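Local coordinates for protein putative nucleotide sugar epimerase/ dehydratase (Bordetella bronchiseptica, PDB 2Q1S) that binds NADH and probably acts as a nucleotide-sugar epimerase or dehydratase in the biosynthesis of the lipopolysaccharide O-antigen, at residues S28-G40 with L96-T108. Residues are numbered along the deposited sequence; the frame is centred on the assembly and turned at random. Where two conformers were deposited one is given.
Sequences SKLANTNVMVVGG and LQDEYDYVFHLAT. With NAI (1,4-dihydronicotinamide adenine dinucleotide), chain B.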
loop_
_atom_site.group_PDB
_atom_site.type_symbol
_atom_site.label_atom_id
_atom_site.label_comp_id
_atom_site.label_asym_id
_atom_site.label_seq_id
_atom_site.Cartn_x
_atom_site.Cartn_y
_atom_site.Cartn_z
ATOM N N SER A 28 -5.464 27.436 -20.399
ATOM C CA SER A 28 -4.516 28.491 -20.158
ATOM C C SER A 28 -4.438 28.799 -18.658
ATOM O O SER A 28 -3.717 29.728 -18.291
ATOM C CB SER A 28 -4.967 29.752 -20.882
ATOM O OG SER A 28 -6.074 30.323 -20.198
ATOM N N LYS A 29 -5.176 28.071 -17.791
ATOM C CA LYS A 29 -4.928 28.165 -16.337
ATOM C C LYS A 29 -3.457 27.843 -16.067
ATOM O O LYS A 29 -2.885 28.264 -15.059
ATOM C CB LYS A 29 -5.811 27.217 -15.485
ATOM C CG LYS A 29 -7.181 27.758 -15.110
ATOM C CD LYS A 29 -7.817 26.978 -13.940
ATOM C CE LYS A 29 -9.298 27.310 -13.848
ATOM N NZ LYS A 29 -10.010 26.325 -12.998
ATOM N N LEU A 30 -2.851 27.066 -16.961
ATOM C CA LEU A 30 -1.452 26.691 -16.810
ATOM C C LEU A 30 -0.435 27.664 -17.410
ATOM O O LEU A 30 0.770 27.558 -17.115
ATOM C CB LEU A 30 -1.218 25.240 -17.266
ATOM C CG LEU A 30 -1.572 24.249 -16.139
ATOM C CD1 LEU A 30 -3.081 24.160 -15.933
ATOM C CD2 LEU A 30 -1.026 22.901 -16.383
ATOM N N ALA A 31 -0.908 28.619 -18.213
ATOM C CA ALA A 31 -0.009 29.622 -18.775
ATOM C C ALA A 31 0.753 30.323 -17.659
ATOM O O ALA A 31 0.164 30.714 -16.639
ATOM C CB ALA A 31 -0.778 30.625 -19.632
ATOM N N ASN A 32 2.070 30.445 -17.827
ATOM C CA ASN A 32 2.904 31.200 -16.905
ATOM C C ASN A 32 3.017 30.585 -15.511
ATOM O O ASN A 32 3.470 31.245 -14.579
ATOM C CB ASN A 32 2.421 32.665 -16.832
ATOM C CG ASN A 32 2.467 33.344 -18.188
ATOM O OD1 ASN A 32 3.524 33.405 -18.822
ATOM N ND2 ASN A 32 1.316 33.837 -18.652
ATOM N N THR A 33 2.664 29.296 -15.380
ATOM C CA THR A 33 2.801 28.671 -14.077
ATOM C C THR A 33 4.124 27.895 -13.920
ATOM O O THR A 33 4.839 27.641 -14.910
ATOM C CB THR A 33 1.626 27.721 -13.785
ATOM O OG1 THR A 33 1.626 26.664 -14.753
ATOM C CG2 THR A 33 0.274 28.505 -13.775
ATOM N N ASN A 34 4.453 27.520 -12.676
ATOM C CA ASN A 34 5.596 26.654 -12.396
ATOM C C ASN A 34 5.084 25.234 -12.147
ATOM O O ASN A 34 4.169 25.034 -11.346
ATOM C CB ASN A 34 6.364 27.138 -11.168
ATOM C CG ASN A 34 7.193 28.397 -11.440
ATOM O OD1 ASN A 34 7.305 28.839 -12.576
ATOM N ND2 ASN A 34 7.748 28.976 -10.387
ATOM N N VAL A 35 5.663 24.276 -12.853
ATOM C CA VAL A 35 5.137 22.903 -12.781
ATOM C C VAL A 35 6.246 21.916 -12.506
ATOM O O VAL A 35 7.347 22.093 -12.989
ATOM C CB VAL A 35 4.420 22.521 -14.105
ATOM C CG1 VAL A 35 3.883 21.050 -14.069
ATOM C CG2 VAL A 35 3.345 23.527 -14.475
ATOM N N MET A 36 5.963 20.913 -11.668
ATOM C CA MET A 36 6.899 19.786 -11.537
ATOM C C MET A 36 6.284 18.559 -12.224
ATOM O O MET A 36 5.084 18.322 -12.084
ATOM C CB MET A 36 7.192 19.532 -10.065
ATOM C CG MET A 36 8.065 18.322 -9.822
ATOM S SD MET A 36 8.068 17.785 -8.095
ATOM C CE MET A 36 9.470 18.695 -7.665
ATOM N N VAL A 37 7.101 17.833 -12.989
ATOM C CA VAL A 37 6.672 16.562 -13.566
ATOM C C VAL A 37 7.622 15.479 -13.065
ATOM O O VAL A 37 8.743 15.361 -13.508
ATOM C CB VAL A 37 6.567 16.592 -15.119
ATOM C CG1 VAL A 37 5.985 15.273 -15.666
ATOM C CG2 VAL A 37 5.670 17.751 -15.583
ATOM N N VAL A 38 7.146 14.726 -12.064
ATOM C CA VAL A 38 7.912 13.582 -11.524
ATOM C C VAL A 38 7.702 12.457 -12.547
ATOM O O VAL A 38 6.548 12.206 -12.929
ATOM C CB VAL A 38 7.390 13.231 -10.110
ATOM C CG1 VAL A 38 8.214 12.030 -9.533
ATOM C CG2 VAL A 38 7.450 14.475 -9.209
ATOM N N GLY A 39 8.760 11.832 -13.016
ATOM C CA GLY A 39 8.635 10.871 -14.101
ATOM C C GLY A 39 8.521 11.547 -15.461
ATOM O O GLY A 39 8.144 10.923 -16.446
ATOM N N GLY A 40 8.910 12.826 -15.527
ATOM C CA GLY A 40 8.729 13.608 -16.759
ATOM C C GLY A 40 9.626 13.317 -17.948
ATOM O O GLY A 40 9.442 13.903 -19.049
ATOM N N LEU A 96 13.347 20.904 -2.141
ATOM C CA LEU A 96 12.192 21.431 -2.859
ATOM C C LEU A 96 11.620 22.642 -2.133
ATOM O O LEU A 96 11.528 22.667 -0.898
ATOM C CB LEU A 96 11.113 20.362 -3.027
ATOM C CG LEU A 96 11.501 19.166 -3.911
ATOM C CD1 LEU A 96 10.309 18.219 -4.057
ATOM C CD2 LEU A 96 11.974 19.620 -5.286
ATOM N N GLN A 97 11.233 23.643 -2.926
ATOM C CA GLN A 97 10.689 24.903 -2.417
ATOM C C GLN A 97 9.209 24.979 -2.794
ATOM O O GLN A 97 8.798 24.356 -3.756
ATOM C CB GLN A 97 11.443 26.084 -3.029
ATOM C CG GLN A 97 12.938 26.170 -2.629
ATOM C CD GLN A 97 13.109 26.104 -1.126
ATOM O OE1 GLN A 97 12.715 27.033 -0.406
ATOM N NE2 GLN A 97 13.681 25.002 -0.635
ATOM N N ASP A 98 8.430 25.782 -2.050
ATOM C CA ASP A 98 6.994 25.981 -2.310
ATOM C C ASP A 98 6.872 26.993 -3.478
ATOM O O ASP A 98 6.378 28.116 -3.324
ATOM C CB ASP A 98 6.347 26.497 -1.026
ATOM C CG ASP A 98 4.826 26.560 -1.077
ATOM O OD1 ASP A 98 4.184 26.154 -2.073
ATOM O OD2 ASP A 98 4.252 27.008 -0.062
ATOM N N GLU A 99 7.347 26.561 -4.647
ATOM C CA GLU A 99 7.383 27.396 -5.851
ATOM C C GLU A 99 6.601 26.804 -7.022
ATOM O O GLU A 99 6.744 27.250 -8.158
ATOM C CB GLU A 99 8.855 27.634 -6.264
ATOM C CG GLU A 99 9.535 26.381 -6.811
ATOM C CD GLU A 99 10.961 26.613 -7.301
ATOM O OE1 GLU A 99 11.169 27.461 -8.200
ATOM O OE2 GLU A 99 11.879 25.956 -6.774
ATOM N N TYR A 100 5.777 25.793 -6.746
ATOM C CA TYR A 100 5.041 25.097 -7.789
ATOM C C TYR A 100 3.559 25.345 -7.704
ATOM O O TYR A 100 2.943 25.286 -6.625
ATOM C CB TYR A 100 5.260 23.577 -7.698
ATOM C CG TYR A 100 6.730 23.212 -7.698
ATOM C CD1 TYR A 100 7.467 23.138 -8.911
ATOM C CD2 TYR A 100 7.403 22.943 -6.497
ATOM C CE1 TYR A 100 8.857 22.854 -8.916
ATOM C CE2 TYR A 100 8.781 22.626 -6.507
ATOM C CZ TYR A 100 9.480 22.579 -7.705
ATOM O OH TYR A 100 10.826 22.256 -7.645
ATOM N N ASP A 101 2.972 25.631 -8.847
ATOM C CA ASP A 101 1.540 25.732 -8.979
ATOM C C ASP A 101 0.891 24.369 -9.191
ATOM O O ASP A 101 -0.226 24.136 -8.734
ATOM C CB ASP A 101 1.203 26.681 -10.129
ATOM C CG ASP A 101 1.790 28.042 -9.913
ATOM O OD1 ASP A 101 1.410 28.697 -8.931
ATOM O OD2 ASP A 101 2.672 28.419 -10.706
ATOM N N TYR A 102 1.576 23.517 -9.937
ATOM C CA TYR A 102 1.062 22.177 -10.284
ATOM C C TYR A 102 2.141 21.178 -10.190
ATOM O O TYR A 102 3.310 21.453 -10.488
ATOM C CB TYR A 102 0.449 22.160 -11.696
ATOM C CG TYR A 102 -0.734 23.076 -11.817
ATOM C CD1 TYR A 102 -1.994 22.683 -11.352
ATOM C CD2 TYR A 102 -0.612 24.380 -12.345
ATOM C CE1 TYR A 102 -3.091 23.511 -11.407
ATOM C CE2 TYR A 102 -1.705 25.242 -12.409
ATOM C CZ TYR A 102 -2.981 24.815 -11.956
ATOM O OH TYR A 102 -4.079 25.657 -12.009
ATOM N N VAL A 103 1.772 19.995 -9.698
ATOM C CA VAL A 103 2.683 18.853 -9.705
ATOM C C VAL A 103 1.980 17.708 -10.395
ATOM O O VAL A 103 0.828 17.458 -10.132
ATOM C CB VAL A 103 3.078 18.417 -8.235
ATOM C CG1 VAL A 103 3.792 17.043 -8.198
ATOM C CG2 VAL A 103 3.901 19.488 -7.559
ATOM N N PHE A 104 2.664 17.087 -11.342
ATOM C CA PHE A 104 2.192 15.844 -12.005
ATOM C C PHE A 104 3.096 14.719 -11.546
ATOM O O PHE A 104 4.276 14.801 -11.735
ATOM C CB PHE A 104 2.253 15.981 -13.530
ATOM C CG PHE A 104 1.335 17.036 -14.077
ATOM C CD1 PHE A 104 1.751 18.377 -14.168
ATOM C CD2 PHE A 104 0.020 16.734 -14.444
ATOM C CE1 PHE A 104 0.911 19.373 -14.666
ATOM C CE2 PHE A 104 -0.830 17.721 -14.977
ATOM C CZ PHE A 104 -0.390 19.063 -15.050
ATOM N N HIS A 105 2.515 13.704 -10.874
ATOM C CA HIS A 105 3.292 12.580 -10.397
ATOM C C HIS A 105 3.060 11.356 -11.284
ATOM O O HIS A 105 1.968 10.707 -11.161
ATOM C CB HIS A 105 2.918 12.313 -8.923
ATOM C CG HIS A 105 3.553 11.069 -8.408
ATOM N ND1 HIS A 105 4.750 10.600 -8.888
ATOM C CD2 HIS A 105 3.111 10.154 -7.510
ATOM C CE1 HIS A 105 5.045 9.446 -8.292
ATOM N NE2 HIS A 105 4.060 9.161 -7.453
ATOM N N LEU A 106 3.975 11.190 -12.249
ATOM C CA LEU A 106 3.889 10.122 -13.267
ATOM C C LEU A 106 4.873 8.992 -13.088
ATOM O O LEU A 106 4.933 8.088 -13.913
ATOM C CB LEU A 106 4.011 10.699 -14.704
ATOM C CG LEU A 106 3.183 11.958 -14.949
ATOM C CD1 LEU A 106 3.508 12.415 -16.394
ATOM C CD2 LEU A 106 1.725 11.741 -14.754
ATOM N N ALA A 107 5.758 9.053 -12.090
ATOM C CA ALA A 107 6.763 8.023 -11.946
ATOM C C ALA A 107 6.072 6.661 -11.646
ATOM O O ALA A 107 4.980 6.558 -11.065
ATOM C CB ALA A 107 7.753 8.381 -10.895
ATOM N N THR A 108 6.751 5.631 -12.156
ATOM C CA THR A 108 6.335 4.250 -11.883
ATOM C C THR A 108 7.562 3.372 -12.111
ATOM O O THR A 108 8.633 3.809 -12.525
ATOM C CB THR A 108 5.150 3.804 -12.737
ATOM O OG1 THR A 108 4.559 2.625 -12.152
ATOM C CG2 THR A 108 5.541 3.505 -14.192
HETATM P PA NAI B . 7.446 5.314 -18.216
HETATM O O1A NAI B . 8.170 4.172 -17.600
HETATM O O2A NAI B . 7.871 5.798 -19.623
HETATM O O5B NAI B . 7.397 6.538 -17.277
HETATM C C5B NAI B . 7.673 6.507 -15.873
HETATM C C4B NAI B . 8.840 7.416 -15.531
HETATM O O4B NAI B . 9.101 7.318 -14.135
HETATM C C3B NAI B . 10.130 6.983 -16.276
HETATM O O3B NAI B . 10.705 8.115 -16.951
HETATM C C2B NAI B . 11.048 6.553 -15.140
HETATM O O2B NAI B . 12.482 6.764 -15.322
HETATM C C1B NAI B . 10.534 7.408 -13.979
HETATM N N9A NAI B . 10.914 6.938 -12.659
HETATM C C8A NAI B . 10.977 5.640 -12.228
HETATM N N7A NAI B . 11.322 5.626 -10.939
HETATM C C5A NAI B . 11.478 6.905 -10.492
HETATM C C6A NAI B . 11.841 7.581 -9.239
HETATM N N6A NAI B . 12.125 6.921 -8.111
HETATM N N1A NAI B . 11.891 8.950 -9.200
HETATM C C2A NAI B . 11.613 9.640 -10.339
HETATM N N3A NAI B . 11.265 9.123 -11.529
HETATM C C4A NAI B . 11.172 7.754 -11.671
HETATM O O3 NAI B . 5.933 4.800 -18.295
HETATM P PN NAI B . 4.591 5.605 -18.734
HETATM O O1N NAI B . 3.757 4.737 -19.535
HETATM O O2N NAI B . 5.048 6.971 -19.179
HETATM O O5D NAI B . 3.894 5.839 -17.270
HETATM C C5D NAI B . 3.608 7.152 -16.759
HETATM C C4D NAI B . 2.568 6.988 -15.649
HETATM O O4D NAI B . 1.366 6.524 -16.217
HETATM C C3D NAI B . 2.943 5.901 -14.640
HETATM O O3D NAI B . 2.589 6.389 -13.339
HETATM C C2D NAI B . 2.118 4.719 -15.048
HETATM O O2D NAI B . 1.863 3.835 -13.924
HETATM C C1D NAI B . 0.849 5.368 -15.526
HETATM N N1N NAI B . 0.085 4.560 -16.440
HETATM C C2N NAI B . 0.477 4.338 -17.737
HETATM C C3N NAI B . -0.301 3.573 -18.601
HETATM C C7N NAI B . 0.125 3.302 -20.041
HETATM O O7N NAI B . -0.616 2.640 -20.747
HETATM N N7N NAI B . 1.298 3.848 -20.452
HETATM C C4N NAI B . -1.551 3.056 -18.165
HETATM C C5N NAI B . -1.944 3.339 -16.825
HETATM C C6N NAI B . -1.125 4.117 -16.009
HETATM O O HOH W 1 -3.532 28.347 -12.088
#
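Met36 carries its CG anti to the backbone N (chi1 176°) and bends at chi3 (-93°), which lays the side chain along the Tyr100 ring. Its CB makes an off-centre CH-pi contact with that ring. Met36 SD lies farther out above the face of the Tyr100 ring, 5.1 Å from its centroid, in a Met-aromatic contact. Met36 CE goes on to touch Leu96 CD2 at 3.6 Å. The hydroxyl of Tyr100 is hydrogen-bonded to His61 of the adjoining strand. On the other face of the sheet, Val35 CG1, anti to its own backbone N, is turned to the edge of the Phe104 ring, 3.4 Å from Phe104 CD1. Leu30 reaches the same ring edge with CD2, while its CD1 lies over a face of Tyr102. Helices 43-54 and 263-276 also pack on this side.

Strands 34-38 and 102-105 run parallel. Their backbones are joined by bonds from Met36 N to Tyr102 O, Phe104 N to Met36 O, Val38 N to Phe104 O and Leu106 N to Val38 O. At the start of the pair, Asp101 OD2 accepts a nearly straight bond from Asn34 N (2.8 Å, 171°) through its anti lone pair, and Asp101 N returns one to Asn34 O. Asp101 OD1 forms salt bridges with Arg142 and Lys144, which probably stabilise the carboxylate's negative charge. Asn34 ND2 binds Glu99 O at 3.0 Å, with the oxygen in the amide plane; Asn34 OD1 takes a bond from Asn58.

At the C-terminal end of the pair, Val38 CG1 meets Ala107 CB at 3.9 Å. Ala107 CB also packs on the adenine of NADH, and Gly39 CA lies 3.6 Å from O4B of the adenosine ribose of NADH. These neighbouring parallel strands, ending at the dinucleotide, belong to the Rossmann fold of the NAD-dependent epimerase/dehydratase family.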